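Local coordinates for Lpg2148(MvcA) (PDB 6K11), which probably acts as a deamidase-type deubiquitinase of Legionella pneumophila that removes ubiquitin from UBE2N and thereby regulates its activity, at residues 9-14 against 342-347; 16-21 against 356-361; 249-254 against 262-267; 13-16 against 22-25. All coordinates share one frame; numbering follows the deposited sequence.

Interaction 1 (9-14 against 342-347); sequences HKKLKS and NLQETQ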
loop_
_atom_site.group_PDB
_atom_site.type_symbol
_atom_site.label_atom_id
_atom_site.label_comp_id
_atom_site.label_asym_id
_atom_site.label_seq_id
_atom_site.Cartn_x
_atom_site.Cartn_y
_atom_site.Cartn_z
ATOM N N HIS A 9 17.408 5.394 15.034
ATOM C CA HIS A 9 16.957 4.039 14.713
ATOM C C HIS A 9 16.696 3.232 15.982
ATOM O O HIS A 9 15.680 2.532 16.093
ATOM C CB HIS A 9 17.982 3.321 13.829
ATOM C CG HIS A 9 17.800 1.831 13.799
ATOM N ND1 HIS A 9 16.810 1.216 13.053
ATOM C CD2 HIS A 9 18.455 0.835 14.447
ATOM C CE1 HIS A 9 16.871 -0.091 13.241
ATOM N NE2 HIS A 9 17.866 -0.350 14.071
ATOM N N LYS A 10 17.618 3.303 16.952
ATOM C CA LYS A 10 17.468 2.507 18.164
ATOM C C LYS A 10 16.192 2.882 18.905
ATOM O O LYS A 10 15.475 2.010 19.415
ATOM C CB LYS A 10 18.697 2.706 19.058
ATOM C CG LYS A 10 18.619 2.072 20.426
ATOM C CD LYS A 10 19.996 2.182 21.097
ATOM C CE LYS A 10 20.065 1.415 22.408
ATOM N NZ LYS A 10 21.321 1.776 23.141
ATOM N N LYS A 11 15.893 4.172 18.972
ATOM C CA LYS A 11 14.745 4.642 19.738
ATOM C C LYS A 11 13.441 4.365 19.007
ATOM O O LYS A 11 12.459 3.951 19.629
ATOM C CB LYS A 11 14.900 6.137 20.030
ATOM C CG LYS A 11 13.661 6.864 20.509
ATOM C CD LYS A 11 14.063 8.141 21.273
ATOM C CE LYS A 11 12.902 8.692 22.114
ATOM N NZ LYS A 11 13.281 9.128 23.470
ATOM N N LEU A 12 13.413 4.598 17.690
ATOM C CA LEU A 12 12.221 4.281 16.920
ATOM C C LEU A 12 11.890 2.794 17.038
ATOM O O LEU A 12 10.726 2.412 17.272
ATOM C CB LEU A 12 12.417 4.698 15.454
ATOM C CG LEU A 12 11.352 4.147 14.491
ATOM C CD1 LEU A 12 10.011 4.827 14.736
ATOM C CD2 LEU A 12 11.761 4.259 13.019
ATOM N N LYS A 13 12.910 1.940 16.919
ATOM C CA LYS A 13 12.674 0.504 17.014
ATOM C C LYS A 13 12.215 0.113 18.417
ATOM O O LYS A 13 11.234 -0.626 18.580
ATOM C CB LYS A 13 13.934 -0.272 16.615
ATOM C CG LYS A 13 13.846 -1.764 16.924
ATOM C CD LYS A 13 14.910 -2.554 16.191
ATOM C CE LYS A 13 14.748 -4.047 16.446
ATOM N NZ LYS A 13 15.679 -4.850 15.620
ATOM N N SER A 14 12.906 0.612 19.452
ATOM C CA SER A 14 12.545 0.234 20.815
ATOM C C SER A 14 11.125 0.687 21.159
ATOM O O SER A 14 10.345 -0.070 21.758
ATOM C CB SER A 14 13.571 0.810 21.799
ATOM O OG SER A 14 13.226 0.459 23.127
ATOM N N ASN A 342 11.085 14.606 18.052
ATOM C CA ASN A 342 9.767 14.055 17.729
ATOM C C ASN A 342 9.504 12.754 18.482
ATOM O O ASN A 342 8.397 12.527 18.985
ATOM C CB ASN A 342 9.661 13.825 16.219
ATOM C CG ASN A 342 9.571 15.128 15.448
ATOM O OD1 ASN A 342 9.224 16.161 16.015
ATOM N ND2 ASN A 342 9.879 15.087 14.154
ATOM N N LEU A 343 10.498 11.875 18.536
ATOM C CA LEU A 343 10.346 10.617 19.260
ATOM C C LEU A 343 10.180 10.860 20.758
ATOM O O LEU A 343 9.378 10.188 21.421
ATOM C CB LEU A 343 11.549 9.714 18.973
ATOM C CG LEU A 343 11.563 9.104 17.564
ATOM C CD1 LEU A 343 12.998 8.749 17.154
ATOM C CD2 LEU A 343 10.641 7.849 17.485
ATOM N N GLN A 344 10.924 11.820 21.316
ATOM C CA GLN A 344 10.767 12.109 22.738
ATOM C C GLN A 344 9.400 12.717 23.041
ATOM O O GLN A 344 8.817 12.438 24.097
ATOM C CB GLN A 344 11.881 13.043 23.232
ATOM C CG GLN A 344 11.860 13.251 24.748
ATOM C CD GLN A 344 11.590 11.952 25.547
ATOM O OE1 GLN A 344 12.222 10.901 25.314
ATOM N NE2 GLN A 344 10.644 12.024 26.486
ATOM N N GLU A 345 8.869 13.548 22.141
ATOM C CA GLU A 345 7.524 14.081 22.355
ATOM C C GLU A 345 6.470 12.985 22.258
ATOM O O GLU A 345 5.478 13.010 22.991
ATOM C CB GLU A 345 7.217 15.191 21.360
ATOM C CG GLU A 345 7.906 16.510 21.716
ATOM C CD GLU A 345 7.938 17.493 20.567
ATOM O OE1 GLU A 345 7.467 17.155 19.454
ATOM O OE2 GLU A 345 8.455 18.610 20.781
ATOM N N THR A 346 6.676 12.000 21.386
ATOM C CA THR A 346 5.771 10.853 21.368
ATOM C C THR A 346 5.876 10.059 22.665
ATOM O O THR A 346 4.860 9.627 23.218
ATOM C CB THR A 346 6.094 9.998 20.154
ATOM O OG1 THR A 346 5.942 10.813 18.990
ATOM C CG2 THR A 346 5.156 8.794 20.068
ATOM N N GLN A 347 7.104 9.885 23.180
ATOM C CA GLN A 347 7.299 9.175 24.440
ATOM C C GLN A 347 6.589 9.877 25.590
ATOM O O GLN A 347 6.031 9.217 26.477
ATOM C CB GLN A 347 8.798 9.021 24.732
ATOM C CG GLN A 347 9.110 8.253 26.026
ATOM C CD GLN A 347 8.797 6.760 25.906
ATOM O OE1 GLN A 347 9.413 6.051 25.107
ATOM N NE2 GLN A 347 7.830 6.285 26.690
HETATM O O HOH W 1 11.791 6.303 24.345
#
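The carboxamide of Q344 presents its oxygen to the ammonium group of K11: NZ lies 2.8 Å from OE1, with a C=O...donor angle of 149° and the donor tilted somewhat from the amide plane. A bend at chi2 of Q344 turns this flat group to the lysine. The second amide, that of Q347, is reached more loosely, through a water. The link from K11 NZ to that water is weak (3.3 Å), and the water lies unusually close to Q347 OE1, so this bridge is doubtful. The axes of segments 9-14 and 342-347 cross at 28°, their N-to-C directions roughly parallel, 10.6 Å apart; the segments belong to helices 4-19 and 336-351. The aliphatic part of K11 runs alongside L343. Its CG stands anti to the backbone N (chi1 165°), which carries the chain past L343 in the opposite sense; K11 CG lies 3.9 Å from L343 CD1, and K11 CE comes to 3.6 Å from L343 CB. On the buried side, the CD2 branch of L343 meets L12 at a slant: CD2 lies 3.9 Å from L12 CA and 4.1 Å from L12 CD1. L81 of helix 71-83 also touches L12 and T346.

Interaction 2 (16-21 against 356-361); sequences SQSYGV and ENPSDK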
loop_
_atom_site.group_PDB
_atom_site.type_symbol
_atom_site.label_atom_id
_atom_site.label_comp_id
_atom_site.label_asym_id
_atom_site.label_seq_id
_atom_site.Cartn_x
_atom_site.Cartn_y
_atom_site.Cartn_z
ATOM N N SER A 16 8.544 1.449 19.035
ATOM C CA SER A 16 7.538 0.700 18.278
ATOM C C SER A 16 7.346 -0.716 18.834
ATOM O O SER A 16 6.209 -1.199 18.945
ATOM C CB SER A 16 7.923 0.670 16.799
ATOM O OG SER A 16 6.992 -0.143 16.075
ATOM N N GLN A 17 8.441 -1.399 19.194
ATOM C CA GLN A 17 8.320 -2.719 19.817
ATOM C C GLN A 17 7.420 -2.678 21.047
ATOM O O GLN A 17 6.623 -3.598 21.275
ATOM C CB GLN A 17 9.690 -3.270 20.231
ATOM C CG GLN A 17 10.602 -3.723 19.116
ATOM C CD GLN A 17 11.982 -4.070 19.626
ATOM O OE1 GLN A 17 12.408 -3.591 20.681
ATOM N NE2 GLN A 17 12.694 -4.909 18.884
ATOM N N SER A 18 7.562 -1.632 21.872
ATOM C CA SER A 18 6.848 -1.576 23.141
ATOM C C SER A 18 5.421 -1.056 22.987
ATOM O O SER A 18 4.522 -1.542 23.675
ATOM C CB SER A 18 7.628 -0.713 24.150
ATOM O OG SER A 18 8.791 -1.407 24.603
ATOM N N TYR A 19 5.172 -0.085 22.089
ATOM C CA TYR A 19 3.953 0.711 22.183
ATOM C C TYR A 19 3.000 0.615 21.002
ATOM O O TYR A 19 1.904 1.188 21.085
ATOM C CB TYR A 19 4.303 2.192 22.398
ATOM C CG TYR A 19 5.123 2.427 23.644
ATOM C CD1 TYR A 19 4.662 2.020 24.891
ATOM C CD2 TYR A 19 6.364 3.064 23.571
ATOM C CE1 TYR A 19 5.420 2.236 26.044
ATOM C CE2 TYR A 19 7.126 3.271 24.705
ATOM C CZ TYR A 19 6.652 2.876 25.933
ATOM O OH TYR A 19 7.424 3.126 27.048
ATOM N N GLY A 20 3.375 -0.067 19.912
ATOM C CA GLY A 20 2.488 -0.300 18.781
ATOM C C GLY A 20 1.676 0.885 18.278
ATOM O O GLY A 20 2.231 1.889 17.808
ATOM N N VAL A 21 0.347 0.765 18.376
ATOM C CA VAL A 21 -0.561 1.763 17.822
ATOM C C VAL A 21 -0.376 3.142 18.456
ATOM O O VAL A 21 -0.712 4.154 17.830
ATOM C CB VAL A 21 -2.027 1.276 17.968
ATOM C CG1 VAL A 21 -2.436 1.203 19.441
ATOM C CG2 VAL A 21 -2.987 2.154 17.170
ATOM N N GLU A 356 1.536 0.411 34.223
ATOM C CA GLU A 356 2.878 0.149 34.731
ATOM C C GLU A 356 3.820 -0.309 33.621
ATOM O O GLU A 356 4.927 0.222 33.477
ATOM C CB GLU A 356 2.806 -0.894 35.844
ATOM C CG GLU A 356 4.171 -1.301 36.389
ATOM C CD GLU A 356 4.082 -2.433 37.398
ATOM O OE1 GLU A 356 3.003 -2.614 38.008
ATOM O OE2 GLU A 356 5.095 -3.139 37.585
ATOM N N ASN A 357 3.407 -1.334 32.835
ATOM C CA ASN A 357 4.148 -1.860 31.690
ATOM C C ASN A 357 3.660 -1.207 30.402
ATOM O O ASN A 357 2.527 -0.727 30.330
ATOM C CB ASN A 357 3.959 -3.385 31.559
ATOM C CG ASN A 357 4.419 -4.158 32.780
ATOM O OD1 ASN A 357 3.656 -4.938 33.355
ATOM N ND2 ASN A 357 5.679 -3.975 33.161
ATOM N N PRO A 358 4.475 -1.210 29.343
ATOM C CA PRO A 358 3.970 -0.757 28.034
ATOM C C PRO A 358 2.695 -1.468 27.598
ATOM O O PRO A 358 1.790 -0.828 27.041
ATOM C CB PRO A 358 5.144 -1.062 27.094
ATOM C CG PRO A 358 6.355 -0.967 27.984
ATOM C CD PRO A 358 5.915 -1.533 29.303
ATOM N N SER A 359 2.595 -2.782 27.843
ATOM C CA SER A 359 1.378 -3.516 27.492
ATOM C C SER A 359 0.152 -2.950 28.216
ATOM O O SER A 359 -0.946 -2.894 27.640
ATOM C CB SER A 359 1.558 -5.003 27.816
ATOM O OG SER A 359 1.740 -5.218 29.217
ATOM N N ASP A 360 0.321 -2.553 29.488
ATOM C CA ASP A 360 -0.753 -1.906 30.245
ATOM C C ASP A 360 -1.187 -0.591 29.604
ATOM O O ASP A 360 -2.378 -0.264 29.585
ATOM C CB ASP A 360 -0.307 -1.631 31.690
ATOM C CG ASP A 360 0.020 -2.896 32.472
ATOM O OD1 ASP A 360 -0.711 -3.917 32.326
ATOM O OD2 ASP A 360 1.007 -2.858 33.254
ATOM N N LYS A 361 -0.227 0.212 29.133
ATOM C CA LYS A 361 -0.581 1.491 28.524
ATOM C C LYS A 361 -1.293 1.293 27.193
ATOM O O LYS A 361 -2.225 2.040 26.862
ATOM C CB LYS A 361 0.672 2.353 28.337
ATOM C CG LYS A 361 1.445 2.675 29.620
ATOM C CD LYS A 361 2.499 3.769 29.352
ATOM C CE LYS A 361 3.414 4.003 30.563
ATOM N NZ LYS A 361 2.667 4.547 31.723
#
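Apolar contacts join S18 and Y19 to P358, with no hydrogen bond between the segments. The ring of P358 points its CB at Y19, and Y19 CE1 lies 3.5 Å from P358 CB. The approach to the aromatic plane is oblique. S18 adds its methylene group, with CB 3.9 Å from P358 CB. S18 CB also sits 3.8 Å above the plane of the Y19 ring, over its centre, so the two neighbours form one surface for the proline. With chi1 at -59°, the tyrosine CG lies anti to the carbonyl carbon, and the phenol extends past P358 until its OH reaches Q347 of helix 336-351. Apart from these, the carbonyl oxygen S18 O makes a van der Waals contact with P358 CB at 3.5 Å.

The polar bonds stay within each segment or lead outside. K361 NZ bonds to the carbonyls of H353 and G355. G20 leaves helix 4-19 with positive phi, so the contact sets a helix C-terminus against the N-terminus of helix 358-381. There D360, at N3, returns the reciprocal bond of a capping box, N357 N donating to D360 OD2 over 2.9 Å on the anti side of the carboxylate. The N357 side chain makes no capping bond, which leaves the box incomplete.

Interaction 3 (249-254 against 262-267); sequences FYPYQA and QDWFVS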
loop_
_atom_site.group_PDB
_atom_site.type_symbol
_atom_site.label_atom_id
_atom_site.label_comp_id
_atom_site.label_asym_id
_atom_site.label_seq_id
_atom_site.Cartn_x
_atom_site.Cartn_y
_atom_site.Cartn_z
ATOM N N PHE A 249 22.096 -0.188 6.647
ATOM C CA PHE A 249 20.741 0.227 6.302
ATOM C C PHE A 249 19.739 -0.599 7.092
ATOM O O PHE A 249 20.019 -1.743 7.473
ATOM C CB PHE A 249 20.448 0.060 4.807
ATOM C CG PHE A 249 20.004 -1.341 4.412
ATOM C CD1 PHE A 249 20.937 -2.353 4.215
ATOM C CD2 PHE A 249 18.651 -1.638 4.216
ATOM C CE1 PHE A 249 20.543 -3.635 3.853
ATOM C CE2 PHE A 249 18.252 -2.926 3.855
ATOM C CZ PHE A 249 19.206 -3.922 3.659
ATOM N N TYR A 250 18.565 -0.018 7.337
ATOM C CA TYR A 250 17.515 -0.721 8.077
ATOM C C TYR A 250 16.196 -0.537 7.347
ATOM O O TYR A 250 15.734 0.610 7.201
ATOM C CB TYR A 250 17.421 -0.217 9.519
ATOM C CG TYR A 250 18.721 -0.436 10.254
ATOM C CD1 TYR A 250 19.005 -1.657 10.859
ATOM C CD2 TYR A 250 19.693 0.554 10.280
ATOM C CE1 TYR A 250 20.219 -1.864 11.514
ATOM C CE2 TYR A 250 20.904 0.355 10.927
ATOM C CZ TYR A 250 21.160 -0.853 11.541
ATOM O OH TYR A 250 22.364 -1.050 12.182
ATOM N N PRO A 251 15.561 -1.612 6.875
ATOM C CA PRO A 251 14.222 -1.477 6.294
ATOM C C PRO A 251 13.155 -1.571 7.370
ATOM O O PRO A 251 13.254 -2.358 8.319
ATOM C CB PRO A 251 14.140 -2.668 5.324
ATOM C CG PRO A 251 14.994 -3.737 5.981
ATOM C CD PRO A 251 16.066 -2.997 6.789
ATOM N N TYR A 252 12.118 -0.746 7.195
ATOM C CA TYR A 252 10.972 -0.655 8.090
ATOM C C TYR A 252 9.693 -0.859 7.290
ATOM O O TYR A 252 9.525 -0.253 6.220
ATOM C CB TYR A 252 10.889 0.730 8.768
ATOM C CG TYR A 252 12.136 1.231 9.468
ATOM C CD1 TYR A 252 13.017 0.369 10.099
ATOM C CD2 TYR A 252 12.402 2.605 9.517
ATOM C CE1 TYR A 252 14.169 0.879 10.759
ATOM C CE2 TYR A 252 13.515 3.104 10.155
ATOM C CZ TYR A 252 14.388 2.250 10.774
ATOM O OH TYR A 252 15.483 2.800 11.407
ATOM N N GLN A 253 8.767 -1.660 7.818
ATOM C CA GLN A 253 7.506 -1.823 7.106
ATOM C C GLN A 253 6.424 -2.437 7.986
ATOM O O GLN A 253 6.694 -3.056 9.020
ATOM C CB GLN A 253 7.690 -2.704 5.863
ATOM C CG GLN A 253 8.075 -4.152 6.205
ATOM C CD GLN A 253 7.846 -5.063 5.030
ATOM O OE1 GLN A 253 8.407 -4.839 3.959
ATOM N NE2 GLN A 253 6.991 -6.057 5.199
ATOM N N ALA A 254 5.187 -2.259 7.531
ATOM C CA ALA A 254 4.038 -3.088 7.873
ATOM C C ALA A 254 3.498 -3.720 6.590
ATOM O O ALA A 254 3.847 -3.309 5.480
ATOM C CB ALA A 254 2.924 -2.265 8.560
ATOM N N GLN A 262 5.179 -2.769 14.529
ATOM C CA GLN A 262 5.618 -3.294 15.821
ATOM C C GLN A 262 6.073 -4.751 15.701
ATOM O O GLN A 262 7.152 -5.114 16.187
ATOM C CB GLN A 262 4.486 -3.163 16.841
ATOM C CG GLN A 262 4.684 -4.022 18.084
ATOM C CD GLN A 262 3.568 -3.836 19.087
ATOM O OE1 GLN A 262 2.385 -3.865 18.735
ATOM N NE2 GLN A 262 3.937 -3.627 20.343
ATOM N N ASP A 263 5.253 -5.594 15.048
ATOM C CA ASP A 263 5.612 -6.989 14.790
ATOM C C ASP A 263 6.941 -7.076 14.057
ATOM O O ASP A 263 7.799 -7.905 14.384
ATOM C CB ASP A 263 4.543 -7.702 13.930
ATOM C CG ASP A 263 3.194 -7.887 14.626
ATOM O OD1 ASP A 263 3.127 -8.023 15.864
ATOM O OD2 ASP A 263 2.168 -7.916 13.894
ATOM N N TRP A 264 7.102 -6.240 13.031
ATOM C CA TRP A 264 8.324 -6.226 12.233
ATOM C C TRP A 264 9.546 -6.003 13.111
ATOM O O TRP A 264 10.513 -6.778 13.068
ATOM C CB TRP A 264 8.201 -5.132 11.168
ATOM C CG TRP A 264 9.369 -4.985 10.239
ATOM C CD1 TRP A 264 10.396 -4.068 10.326
ATOM C CD2 TRP A 264 9.614 -5.750 9.059
ATOM N NE1 TRP A 264 11.254 -4.218 9.262
ATOM C CE2 TRP A 264 10.803 -5.252 8.474
ATOM C CE3 TRP A 264 8.943 -6.820 8.438
ATOM C CZ2 TRP A 264 11.333 -5.779 7.289
ATOM C CZ3 TRP A 264 9.458 -7.339 7.255
ATOM C CH2 TRP A 264 10.649 -6.813 6.690
ATOM N N PHE A 265 9.504 -4.965 13.951
ATOM C CA PHE A 265 10.627 -4.676 14.837
ATOM C C PHE A 265 10.805 -5.751 15.908
ATOM O O PHE A 265 11.938 -6.099 16.259
ATOM C CB PHE A 265 10.424 -3.303 15.487
ATOM C CG PHE A 265 10.805 -2.127 14.609
ATOM C CD1 PHE A 265 12.035 -2.073 13.973
ATOM C CD2 PHE A 265 9.941 -1.064 14.457
ATOM C CE1 PHE A 265 12.379 -0.977 13.189
ATOM C CE2 PHE A 265 10.281 0.043 13.698
ATOM C CZ PHE A 265 11.506 0.092 13.066
ATOM N N VAL A 266 9.706 -6.275 16.467
ATOM C CA VAL A 266 9.843 -7.344 17.463
ATOM C C VAL A 266 10.550 -8.561 16.853
ATOM O O VAL A 266 11.333 -9.247 17.530
ATOM C CB VAL A 266 8.457 -7.722 18.048
ATOM C CG1 VAL A 266 8.538 -8.976 18.898
ATOM C CG2 VAL A 266 7.875 -6.557 18.889
ATOM N N SER A 267 10.315 -8.834 15.566
ATOM C CA SER A 267 10.936 -9.983 14.913
ATOM C C SER A 267 12.375 -9.728 14.481
ATOM O O SER A 267 13.033 -10.675 14.045
ATOM C CB SER A 267 10.127 -10.400 13.676
ATOM O OG SER A 267 10.358 -9.496 12.599
#
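Edge strand 250-252 of the antiparallel five-strand sheet carries helix 261-266 against it, and the anchoring residue is W264, which meets P251 and Q253. The short segments run at 149° to each other with axes 9.8 Å apart. W264 has CG anti to the backbone N (chi1 -179°), directing the indole toward the strand with NE1 turned to P251. This NE1 donates to P251 O over 2.9 Å with an N-H...O angle of 161°. The oxygen lies near the indole plane, whereas the donor stands above the carbonyl plane.

One indole face is covered by Q253. CG of the glutamine is 3.4 Å from the centroid of the six-membered ring, almost on its normal, a CH-pi contact, and NE2 comes to 3.5 Å from W264 CZ3 with the amide nearly parallel to the ring. The backbone N and O of Q253 are buried with no partner in the model. The other main pair is Y252 with F265, an offset edge-to-face stack with the edge of F265 toward the face of Y252: the centroids are 5.1 Å apart, and F265 CZ comes within 3.3 Å of Y252 CD1. The Y252 hydroxyl continues to H9 of helix 4-19.

The polar end of Q253 bonds to H232 through OE1, and to H259 and the F305 carbonyl through NE2. The H232–Q253 pair is consistent with part of the Cys-His-Gln triad of Cif-like deamidases. In that reading W264 is a second-shell residue: the bond to P251 O would hold the indole, whose face then backs the Q253 side chain, probably helping to position it.

Interaction 4 (13-16 against 22-25); sequences KSMS and MMTG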
loop_
_atom_site.group_PDB
_atom_site.type_symbol
_atom_site.label_atom_id
_atom_site.label_comp_id
_atom_site.label_asym_id
_atom_site.label_seq_id
_atom_site.Cartn_x
_atom_site.Cartn_y
_atom_site.Cartn_z
ATOM N N LYS A 13 12.910 1.940 16.919
ATOM C CA LYS A 13 12.674 0.504 17.014
ATOM C C LYS A 13 12.215 0.113 18.417
ATOM O O LYS A 13 11.234 -0.626 18.580
ATOM C CB LYS A 13 13.934 -0.272 16.615
ATOM C CG LYS A 13 13.846 -1.764 16.924
ATOM C CD LYS A 13 14.910 -2.554 16.191
ATOM C CE LYS A 13 14.748 -4.047 16.446
ATOM N NZ LYS A 13 15.679 -4.850 15.620
ATOM N N SER A 14 12.906 0.612 19.452
ATOM C CA SER A 14 12.545 0.234 20.815
ATOM C C SER A 14 11.125 0.687 21.159
ATOM O O SER A 14 10.345 -0.070 21.758
ATOM C CB SER A 14 13.571 0.810 21.799
ATOM O OG SER A 14 13.226 0.459 23.127
ATOM N N MET A 15 10.762 1.900 20.754
ATOM C CA MET A 15 9.446 2.454 21.071
ATOM C C MET A 15 8.331 1.735 20.316
ATOM O O MET A 15 7.256 1.475 20.876
ATOM C CB MET A 15 9.409 3.955 20.738
ATOM C CG MET A 15 10.169 4.890 21.734
ATOM S SD MET A 15 10.016 6.651 21.290
ATOM C CE MET A 15 8.242 6.854 21.401
ATOM N N SER A 16 8.544 1.449 19.035
ATOM C CA SER A 16 7.538 0.700 18.278
ATOM C C SER A 16 7.346 -0.716 18.834
ATOM O O SER A 16 6.209 -1.199 18.945
ATOM C CB SER A 16 7.923 0.670 16.799
ATOM O OG SER A 16 6.992 -0.143 16.075
ATOM N N MET A 22 0.152 3.211 19.681
ATOM C CA MET A 22 0.315 4.503 20.345
ATOM C C MET A 22 1.306 5.403 19.607
ATOM O O MET A 22 1.298 6.622 19.820
ATOM C CB MET A 22 0.786 4.317 21.798
ATOM C CG MET A 22 -0.157 3.540 22.713
ATOM S SD MET A 22 0.433 3.310 24.380
ATOM C CE MET A 22 -0.035 4.916 25.150
ATOM N N MET A 23 2.154 4.836 18.739
ATOM C CA MET A 23 3.187 5.626 18.074
ATOM C C MET A 23 2.635 6.681 17.117
ATOM O O MET A 23 3.377 7.602 16.760
ATOM C CB MET A 23 4.158 4.700 17.337
ATOM C CG MET A 23 4.890 3.747 18.280
ATOM S SD MET A 23 6.043 4.690 19.318
ATOM C CE MET A 23 7.103 5.253 17.976
ATOM N N THR A 24 1.369 6.572 16.681
ATOM C CA THR A 24 0.765 7.624 15.857
ATOM C C THR A 24 0.644 8.954 16.594
ATOM O O THR A 24 0.591 10.010 15.950
ATOM C CB THR A 24 -0.643 7.222 15.394
ATOM O OG1 THR A 24 -1.517 7.207 16.538
ATOM C CG2 THR A 24 -0.631 5.857 14.740
ATOM N N GLY A 25 0.589 8.930 17.924
ATOM C CA GLY A 25 0.391 10.131 18.712
ATOM C C GLY A 25 -1.031 10.659 18.755
ATOM O O GLY A 25 -1.257 11.724 19.331
#
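Van der Waals contact between two methionines, M15 and M23, makes up most of this interface. Their side chains cross at about a right angle, so each thioether end lies across the other. M23 SD is 3.7 Å from M15 CE and also 3.7 Å from M15 CB, so the sulfur rests against both. The methyl of M23 follows, with M23 CE 3.8 Å from M15 CB. Bends at chi2 (-69°) and chi3 fold M23 back on itself, and this brings both its sulfur and its methyl against M15. A second apolar touch is with the backbone of helix 4-19, where M23 CG lies 4.0 Å from S16 CA.

No hydrogen bond spans the two segments; within 22-25, G25 N bonds to M22 O at 3.1 Å, closing the 3-10 segment 22-24. The chain doubles back after helix 4-19 and lays this turn on the helix. L343 and T346 of helix 336-351 touch M15, while L81 of helix 71-83 touches M23. All three touching residues are buried, and with flexible, weakly polar thioethers at its centre, the fit depends on shape and dispersion rather than directional bonds.

From the N terminus, helix 4-19 opens three of the contacts. Interaction 4 closes first, a short return of the chain onto the helix within a dozen residues. Interactions 1 and 2 close far later, on helices 336-351 and 358-381, and their segments alternate, so the two long loops cross. Interaction 3 is a local closure between strand 250-252 and helix 261-266, lying within both long spans and in series after interaction 4. Side-chain contacts join interaction 1 to both 2 and 3, and Q17, bonded to Q262 and F265, links 2 and 3. The N-terminal helix thus ties the sheet edge to the C-terminal helices.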